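EscN (Escherichia coli O127:H6, PDB 2OBL) is a type III secretion protein whose P-loop nucleotide-binding domain belongs to the ATP synthase alpha/beta family. Local coordinates at residues K126-V131 against T149-Y154; G89-G94 against N161-M166. The protein carries 1 engineered substitution. One frame throughout, in Å; residues are numbered along the deposited sequence.

Contact 1 of 2, residues K126-V131 against T149-Y154; sequences KCVLVV and TTIAEY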
ATOM      1  N   LYS A 126      -6.481   4.673  16.180  1.00 15.24           N
ATOM      2  CA  LYS A 126      -7.411   4.644  15.043  1.00 15.56           C
ATOM      3  C   LYS A 126      -7.243   3.413  14.155  1.00 15.03           C
ATOM      4  O   LYS A 126      -7.789   3.365  13.046  1.00 15.37           O
ATOM      5  CB  LYS A 126      -7.301   5.913  14.204  1.00 16.23           C
ATOM      6  CG  LYS A 126      -5.983   6.099  13.500  1.00 16.71           C
ATOM      7  CD  LYS A 126      -6.035   7.366  12.658  1.00 17.27           C
ATOM      8  CE  LYS A 126      -4.751   7.581  11.874  1.00 17.10           C
ATOM      9  NZ  LYS A 126      -4.859   8.863  11.120  1.00 16.61           N
ATOM     10  N   CYS A 127      -6.513   2.423  14.660  1.00 14.90           N
ATOM     11  CA  CYS A 127      -6.248   1.186  13.928  1.00 14.40           C
ATOM     12  C   CYS A 127      -7.064   0.006  14.434  1.00 13.44           C
ATOM     13  O   CYS A 127      -7.293  -0.151  15.637  1.00 14.04           O
ATOM     14  CB  CYS A 127      -4.764   0.800  14.043  1.00 15.37           C
ATOM     15  SG  CYS A 127      -3.595   1.811  13.109  1.00 17.31           S
ATOM     16  N   VAL A 128      -7.487  -0.836  13.504  1.00 12.57           N
ATOM     17  CA  VAL A 128      -7.884  -2.197  13.838  1.00 11.90           C
ATOM     18  C   VAL A 128      -6.816  -3.123  13.269  1.00 11.61           C
ATOM     19  O   VAL A 128      -6.479  -3.048  12.085  1.00 11.13           O
ATOM     20  CB  VAL A 128      -9.266  -2.563  13.252  1.00 12.44           C
ATOM     21  CG1 VAL A 128      -9.679  -3.950  13.736  1.00 12.27           C
ATOM     22  CG2 VAL A 128     -10.310  -1.532  13.660  1.00 11.14           C
ATOM     23  N   LEU A 129      -6.253  -3.974  14.120  1.00 13.41           N
ATOM     24  CA  LEU A 129      -5.101  -4.786  13.737  1.00 13.03           C
ATOM     25  C   LEU A 129      -5.506  -6.247  13.599  1.00 13.24           C
ATOM     26  O   LEU A 129      -5.616  -6.957  14.600  1.00 13.31           O
ATOM     27  CB  LEU A 129      -4.010  -4.652  14.803  1.00 14.06           C
ATOM     28  CG  LEU A 129      -3.599  -3.213  15.127  1.00 15.13           C
ATOM     29  CD1 LEU A 129      -2.750  -3.168  16.395  1.00 17.38           C
ATOM     30  CD2 LEU A 129      -2.838  -2.624  13.968  1.00 16.18           C
ATOM     31  N   VAL A 130      -5.763  -6.685  12.363  1.00 13.00           N
ATOM     32  CA  VAL A 130      -6.090  -8.077  12.101  1.00 12.08           C
ATOM     33  C   VAL A 130      -4.777  -8.821  11.868  1.00 12.66           C
ATOM     34  O   VAL A 130      -4.067  -8.575  10.893  1.00 14.13           O
ATOM     35  CB  VAL A 130      -7.007  -8.232  10.879  1.00 11.85           C
ATOM     36  CG1 VAL A 130      -7.299  -9.726  10.626  1.00 12.54           C
ATOM     37  CG2 VAL A 130      -8.298  -7.428  11.073  1.00 12.41           C
ATOM     38  N   VAL A 131      -4.427  -9.701  12.798  1.00 12.41           N
ATOM     39  CA  VAL A 131      -3.124 -10.351  12.736  1.00 12.60           C
ATOM     40  C   VAL A 131      -3.258 -11.858  12.722  1.00 13.17           C
ATOM     41  O   VAL A 131      -3.885 -12.452  13.613  1.00 13.53           O
ATOM     42  CB  VAL A 131      -2.248  -9.941  13.936  1.00 12.25           C
ATOM     43  CG1 VAL A 131      -0.903 -10.694  13.913  1.00 12.63           C
ATOM     44  CG2 VAL A 131      -2.068  -8.426  13.971  1.00 13.81           C
ATOM     45  N   THR A 149     -11.456  -6.688   5.405  1.00 10.65           N
ATOM     46  CA  THR A 149     -12.260  -5.980   4.417  1.00 11.19           C
ATOM     47  C   THR A 149     -13.636  -5.632   5.002  1.00 11.48           C
ATOM     48  O   THR A 149     -14.134  -4.514   4.845  1.00 11.99           O
ATOM     49  CB  THR A 149     -12.362  -6.764   3.088  1.00 11.01           C
ATOM     50  OG1 THR A 149     -11.044  -6.999   2.566  1.00 11.47           O
ATOM     51  CG2 THR A 149     -13.168  -5.957   2.033  1.00 11.55           C
ATOM     52  N   THR A 150     -14.222  -6.589   5.697  1.00 10.46           N
ATOM     53  CA  THR A 150     -15.539  -6.417   6.317  1.00 12.44           C
ATOM     54  C   THR A 150     -15.508  -5.331   7.388  1.00 12.25           C
ATOM     55  O   THR A 150     -16.415  -4.514   7.486  1.00 12.20           O
ATOM     56  CB  THR A 150     -16.036  -7.748   6.896  1.00 12.50           C
ATOM     57  OG1 THR A 150     -16.217  -8.675   5.811  1.00 14.34           O
ATOM     58  CG2 THR A 150     -17.388  -7.556   7.611  1.00 12.65           C
ATOM     59  N   ILE A 151     -14.453  -5.321   8.190  1.00 12.50           N
ATOM     60  CA  ILE A 151     -14.298  -4.291   9.206  1.00 12.61           C
ATOM     61  C   ILE A 151     -14.135  -2.899   8.573  1.00 12.52           C
ATOM     62  O   ILE A 151     -14.704  -1.908   9.055  1.00 11.85           O
ATOM     63  CB  ILE A 151     -13.138  -4.624  10.163  1.00 13.27           C
ATOM     64  CG1 ILE A 151     -13.498  -5.846  11.028  1.00 12.37           C
ATOM     65  CG2 ILE A 151     -12.820  -3.425  11.051  1.00 13.76           C
ATOM     66  CD1 ILE A 151     -12.299  -6.445  11.754  1.00 13.46           C
ATOM     67  N   ALA A 152     -13.365  -2.824   7.492  1.00 12.80           N
ATOM     68  CA  ALA A 152     -13.228  -1.584   6.744  1.00 11.92           C
ATOM     69  C   ALA A 152     -14.582  -1.088   6.253  1.00 12.36           C
ATOM     70  O   ALA A 152     -14.858   0.105   6.310  1.00 12.12           O
ATOM     71  CB  ALA A 152     -12.244  -1.758   5.551  1.00 11.11           C
ATOM     72  N   GLU A 153     -15.420  -2.006   5.776  1.00 12.98           N
ATOM     73  CA  GLU A 153     -16.772  -1.651   5.325  1.00 13.89           C
ATOM     74  C   GLU A 153     -17.624  -1.125   6.475  1.00 13.74           C
ATOM     75  O   GLU A 153     -18.388  -0.165   6.310  1.00 13.88           O
ATOM     76  CB  GLU A 153     -17.446  -2.847   4.652  1.00 14.32           C
ATOM     77  CG  GLU A 153     -16.826  -3.228   3.317  1.00 15.25           C
ATOM     78  CD  GLU A 153     -17.275  -4.586   2.824  1.00 15.84           C
ATOM     79  OE1 GLU A 153     -17.715  -5.407   3.653  1.00 16.79           O
ATOM     80  OE2 GLU A 153     -17.173  -4.837   1.604  1.00 15.48           O
ATOM     81  N   TYR A 154     -17.493  -1.745   7.642  1.00 14.08           N
ATOM     82  CA  TYR A 154     -18.235  -1.287   8.813  1.00 14.54           C
ATOM     83  C   TYR A 154     -17.888   0.167   9.128  1.00 14.87           C
ATOM     84  O   TYR A 154     -18.782   0.990   9.331  1.00 14.08           O
ATOM     85  CB  TYR A 154     -17.981  -2.170  10.037  1.00 14.84           C
ATOM     86  CG  TYR A 154     -18.467  -1.514  11.313  1.00 14.87           C
ATOM     87  CD1 TYR A 154     -19.825  -1.479  11.633  1.00 15.19           C
ATOM     88  CD2 TYR A 154     -17.574  -0.896  12.175  1.00 14.50           C
ATOM     89  CE1 TYR A 154     -20.266  -0.854  12.780  1.00 15.15           C
ATOM     90  CE2 TYR A 154     -18.006  -0.274  13.323  1.00 15.37           C
ATOM     91  CZ  TYR A 154     -19.346  -0.252  13.622  1.00 15.26           C
ATOM     92  OH  TYR A 154     -19.748   0.376  14.779  1.00 15.85           O
TER
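Ile151 meets Val128 and Val130 without a ring, amide or carboxylate between them, so there are no flat faces or edges to match: the contact is made of methyl branches alone. Both methyls of Val128 are turned to the isoleucine. CG2 of Val128 lies 4.1 Å from CG2 of Ile151, while CG1 of Val128 reaches CD1 of Ile151 at 4.1 Å. Further along the strand, CG2 of Val130 approaches the same CD1 of Ile151 at 4.2 Å. The two branches of Ile151 thus share the work, with CG2 resting on Val128 and CD1 lying over both valines. The longer arm gets there because it is stretched out: with chi2 at 166°, CD1 stands nearly opposite CA and carries the contact away from the helix backbone.

These residues lie in the beta-alpha-beta unit formed by strand 127-132, helix 138-156 and strand 161-167, part of the parallel core of a P-loop nucleotide-binding domain. The crossover passes over strand 99-105, which sits between the other two strands, and Ile151 also touches Val101 of that middle strand. Valine suits its place at Val128 and Val130 because its branched CB is readily accommodated in an extended chain; two residues apart, they face the helix from the same side of the strand. Isoleucine, equally beta-branched but one carbon longer, bridges a helix-to-strand gap in which the CA atoms of Val128 and Ile151 are 8.2 Å apart. Elsewhere on the helix, polar side chains are satisfied inside the fold: Thr149 OG1 bonds to the carbonyl of Ala145, Thr150 OG1 to that of Phe146, and Glu153 forms a salt bridge with Arg206. Beyond Ile151, Ile5 and Val7 of strand 4-7 continue the apolar packing.

Contact 2 of 2, residues G89-G94 against N161-M166; sequences GMICNG and NVLLMM
Met165 reaches from its strand into the angle between Ile91 and Cys92, two consecutive residues of the helix, and its sulfur and terminal methyl do the touching. CG lies anti to the backbone N (chi1 175°) and the next torsion is fully extended, which carries SD straight out from the strand; a bend at chi3 of -70° then turns CE toward Ile91. In that place CE packs 3.7 Å from CG2 of Ile91 and 3.8 Å from SG of Cys92. The two sulfurs meet as well, with Cys92 SG 3.7 Å from Met165 SD, an apolar contact between polarisable atoms.

Ile91 uses its short branch against the strand. Its CG2 also rests on CD2 of Leu163 at 4.0 Å, and so touches both a leucine and a methionine, two residues apart on one side of the strand. The side chains of Ile91 and Leu163 cross nearly at right angles, whereas the methionine runs slantwise to the isoleucine. The residue types fit these roles: unbranched, flexible Met165 can bend to follow the helix surface, branched Ile91 and Leu163 present methyls to each other, and the short Cys92 brings its sulfur against the end of the methionine.

The helix and strand segments run almost antiparallel, at 168°, with their axes 10.8 Å apart, as expected for a helix laid on a parallel sheet. Helix 84-94 probably begins within the P-loop (Walker A motif) of this nucleotide-binding fold. It covers strand 161-167 from one side, with Ile218 of strand 214-222 touching Ile91 and Leu163, and Leu102 of strand 99-105 touching Cys92 and Met165; on the other side of the strand, Val162, Leu164 and Met166 pack against helix 138-156.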
ATOM      1  N   GLY A  89       4.877   1.674   7.659  1.00 10.98           N
ATOM      2  CA  GLY A  89       4.769   2.467   8.885  1.00 11.82           C
ATOM      3  C   GLY A  89       4.586   3.950   8.598  1.00 12.85           C
ATOM      4  O   GLY A  89       3.748   4.616   9.209  1.00 12.44           O
ATOM      5  N   MET A  90       5.383   4.479   7.676  1.00 13.43           N
ATOM      6  CA  MET A  90       5.304   5.904   7.344  1.00 16.29           C
ATOM      7  C   MET A  90       3.916   6.248   6.845  1.00 13.75           C
ATOM      8  O   MET A  90       3.351   7.297   7.173  1.00 11.81           O
ATOM      9  CB  MET A  90       6.313   6.243   6.256  1.00 17.68           C
ATOM     10  CG  MET A  90       7.729   6.298   6.753  1.00 21.05           C
ATOM     11  SD  MET A  90       8.845   6.660   5.388  1.00 23.38           S
ATOM     12  CE  MET A  90       8.149   8.180   4.758  1.00 22.66           C
ATOM     13  N   ILE A  91       3.367   5.349   6.040  1.00 12.92           N
ATOM     14  CA  ILE A  91       2.041   5.558   5.473  1.00 13.07           C
ATOM     15  C   ILE A  91       0.964   5.561   6.560  1.00 12.93           C
ATOM     16  O   ILE A  91       0.112   6.448   6.589  1.00 13.75           O
ATOM     17  CB  ILE A  91       1.705   4.516   4.361  1.00 12.42           C
ATOM     18  CG1 ILE A  91       2.600   4.738   3.129  1.00 13.74           C
ATOM     19  CG2 ILE A  91       0.241   4.666   3.972  1.00 13.36           C
ATOM     20  CD1 ILE A  91       2.567   3.581   2.103  1.00 13.51           C
ATOM     21  N   CYS A  92       0.999   4.577   7.462  1.00 13.39           N
ATOM     22  CA  CYS A  92       0.015   4.523   8.539  1.00 13.46           C
ATOM     23  C   CYS A  92       0.069   5.785   9.395  1.00 13.57           C
ATOM     24  O   CYS A  92      -0.964   6.307   9.808  1.00 14.35           O
ATOM     25  CB  CYS A  92       0.218   3.287   9.424  1.00 13.22           C
ATOM     26  SG  CYS A  92      -0.210   1.710   8.653  1.00 15.14           S
ATOM     27  N   ASN A  93       1.275   6.292   9.635  1.00 13.82           N
ATOM     28  CA  ASN A  93       1.442   7.446  10.514  1.00 14.69           C
ATOM     29  C   ASN A  93       1.170   8.772   9.815  1.00 16.48           C
ATOM     30  O   ASN A  93       0.844   9.770  10.462  1.00 16.96           O
ATOM     31  CB  ASN A  93       2.844   7.443  11.106  1.00 14.54           C
ATOM     32  CG  ASN A  93       3.070   6.284  12.054  1.00 14.27           C
ATOM     33  OD1 ASN A  93       2.139   5.810  12.696  1.00 15.72           O
ATOM     34  ND2 ASN A  93       4.311   5.828  12.153  1.00 13.30           N
ATOM     35  N   GLY A  94       1.310   8.780   8.492  1.00 16.41           N
ATOM     36  CA  GLY A  94       1.195   9.998   7.716  1.00 17.99           C
ATOM     37  C   GLY A  94      -0.094  10.147   6.936  1.00 18.66           C
ATOM     38  O   GLY A  94      -0.451  11.258   6.553  1.00 19.42           O
ATOM     39  N   ASN A 161     -13.364   7.888   6.384  1.00 17.18           N
ATOM     40  CA  ASN A 161     -12.459   7.591   5.295  1.00 17.64           C
ATOM     41  C   ASN A 161     -11.454   6.582   5.796  1.00 16.58           C
ATOM     42  O   ASN A 161     -10.594   6.902   6.625  1.00 16.28           O
ATOM     43  CB  ASN A 161     -11.785   8.845   4.756  1.00 20.25           C
ATOM     44  CG  ASN A 161     -12.664   9.585   3.761  1.00 22.40           C
ATOM     45  OD1 ASN A 161     -13.594   9.009   3.176  1.00 23.18           O
ATOM     46  ND2 ASN A 161     -12.377  10.868   3.561  1.00 24.28           N
ATOM     47  N   VAL A 162     -11.596   5.356   5.302  1.00 14.91           N
ATOM     48  CA  VAL A 162     -10.842   4.218   5.811  1.00 13.70           C
ATOM     49  C   VAL A 162      -9.642   3.890   4.915  1.00 12.40           C
ATOM     50  O   VAL A 162      -9.737   3.936   3.697  1.00 13.69           O
ATOM     51  CB  VAL A 162     -11.745   2.978   5.912  1.00 13.71           C
ATOM     52  CG1 VAL A 162     -10.970   1.778   6.464  1.00 14.87           C
ATOM     53  CG2 VAL A 162     -12.985   3.279   6.779  1.00 13.41           C
ATOM     54  N   LEU A 163      -8.513   3.586   5.535  1.00 12.45           N
ATOM     55  CA  LEU A 163      -7.384   2.994   4.812  1.00 13.26           C
ATOM     56  C   LEU A 163      -7.306   1.521   5.176  1.00 13.28           C
ATOM     57  O   LEU A 163      -7.084   1.174   6.338  1.00 13.73           O
ATOM     58  CB  LEU A 163      -6.067   3.691   5.168  1.00 13.43           C
ATOM     59  CG  LEU A 163      -4.797   3.019   4.633  1.00 14.52           C
ATOM     60  CD1 LEU A 163      -4.837   2.911   3.116  1.00 14.32           C
ATOM     61  CD2 LEU A 163      -3.513   3.730   5.096  1.00 15.00           C
ATOM     62  N   LEU A 164      -7.518   0.659   4.186  1.00 13.01           N
ATOM     63  CA  LEU A 164      -7.333  -0.780   4.366  1.00 12.82           C
ATOM     64  C   LEU A 164      -5.931  -1.122   3.876  1.00 13.38           C
ATOM     65  O   LEU A 164      -5.579  -0.835   2.731  1.00 12.60           O
ATOM     66  CB  LEU A 164      -8.361  -1.551   3.541  1.00 13.69           C
ATOM     67  CG  LEU A 164      -8.192  -3.076   3.465  1.00 13.46           C
ATOM     68  CD1 LEU A 164      -8.334  -3.716   4.866  1.00 14.77           C
ATOM     69  CD2 LEU A 164      -9.235  -3.641   2.503  1.00 13.75           C
ATOM     70  N   MET A 165      -5.123  -1.722   4.740  1.00 13.82           N
ATOM     71  CA  MET A 165      -3.755  -2.025   4.355  1.00 14.98           C
ATOM     72  C   MET A 165      -3.477  -3.501   4.604  1.00 14.89           C
ATOM     73  O   MET A 165      -3.492  -3.961   5.749  1.00 14.91           O
ATOM     74  CB  MET A 165      -2.755  -1.133   5.115  1.00 15.37           C
ATOM     75  CG  MET A 165      -1.295  -1.500   4.842  1.00 17.31           C
ATOM     76  SD  MET A 165      -0.042  -0.489   5.700  1.00 19.21           S
ATOM     77  CE  MET A 165      -0.190   1.084   4.875  1.00 19.49           C
ATOM     78  N   MET A 166      -3.245  -4.239   3.530  1.00 14.22           N
ATOM     79  CA  MET A 166      -3.116  -5.680   3.622  1.00 16.07           C
ATOM     80  C   MET A 166      -1.694  -6.095   3.283  1.00 15.16           C
ATOM     81  O   MET A 166      -1.260  -5.965   2.142  1.00 13.45           O
ATOM     82  CB  MET A 166      -4.100  -6.365   2.681  1.00 17.24           C
ATOM     83  CG  MET A 166      -3.952  -7.882   2.735  1.00 18.89           C
ATOM     84  SD  MET A 166      -5.081  -8.768   1.656  1.00 23.33           S
ATOM     85  CE  MET A 166      -6.597  -7.931   2.034  1.00 21.56           C
TER

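Overall arrangement
Both contacts are buried, apolar helix-on-sheet packing within one nucleotide-binding domain, but the centre of contact 2 lies about 8 Å from the centre of the chain, that of contact 1 about 15 Å. Their helices cover opposite faces of the same sheet. Contact 1 is nested inside the loop closed by contact 2, and the helix of the first leads through a short connection into the strand of the second, where Thr149 and Ala152 pack on Leu164 and Val162. The chemistry differs: contact 1 joins three beta-branched side chains through their methyls, whereas contact 2 adds sulfur and a bent methionine and buries more surface, 168 Å² against 107 Å².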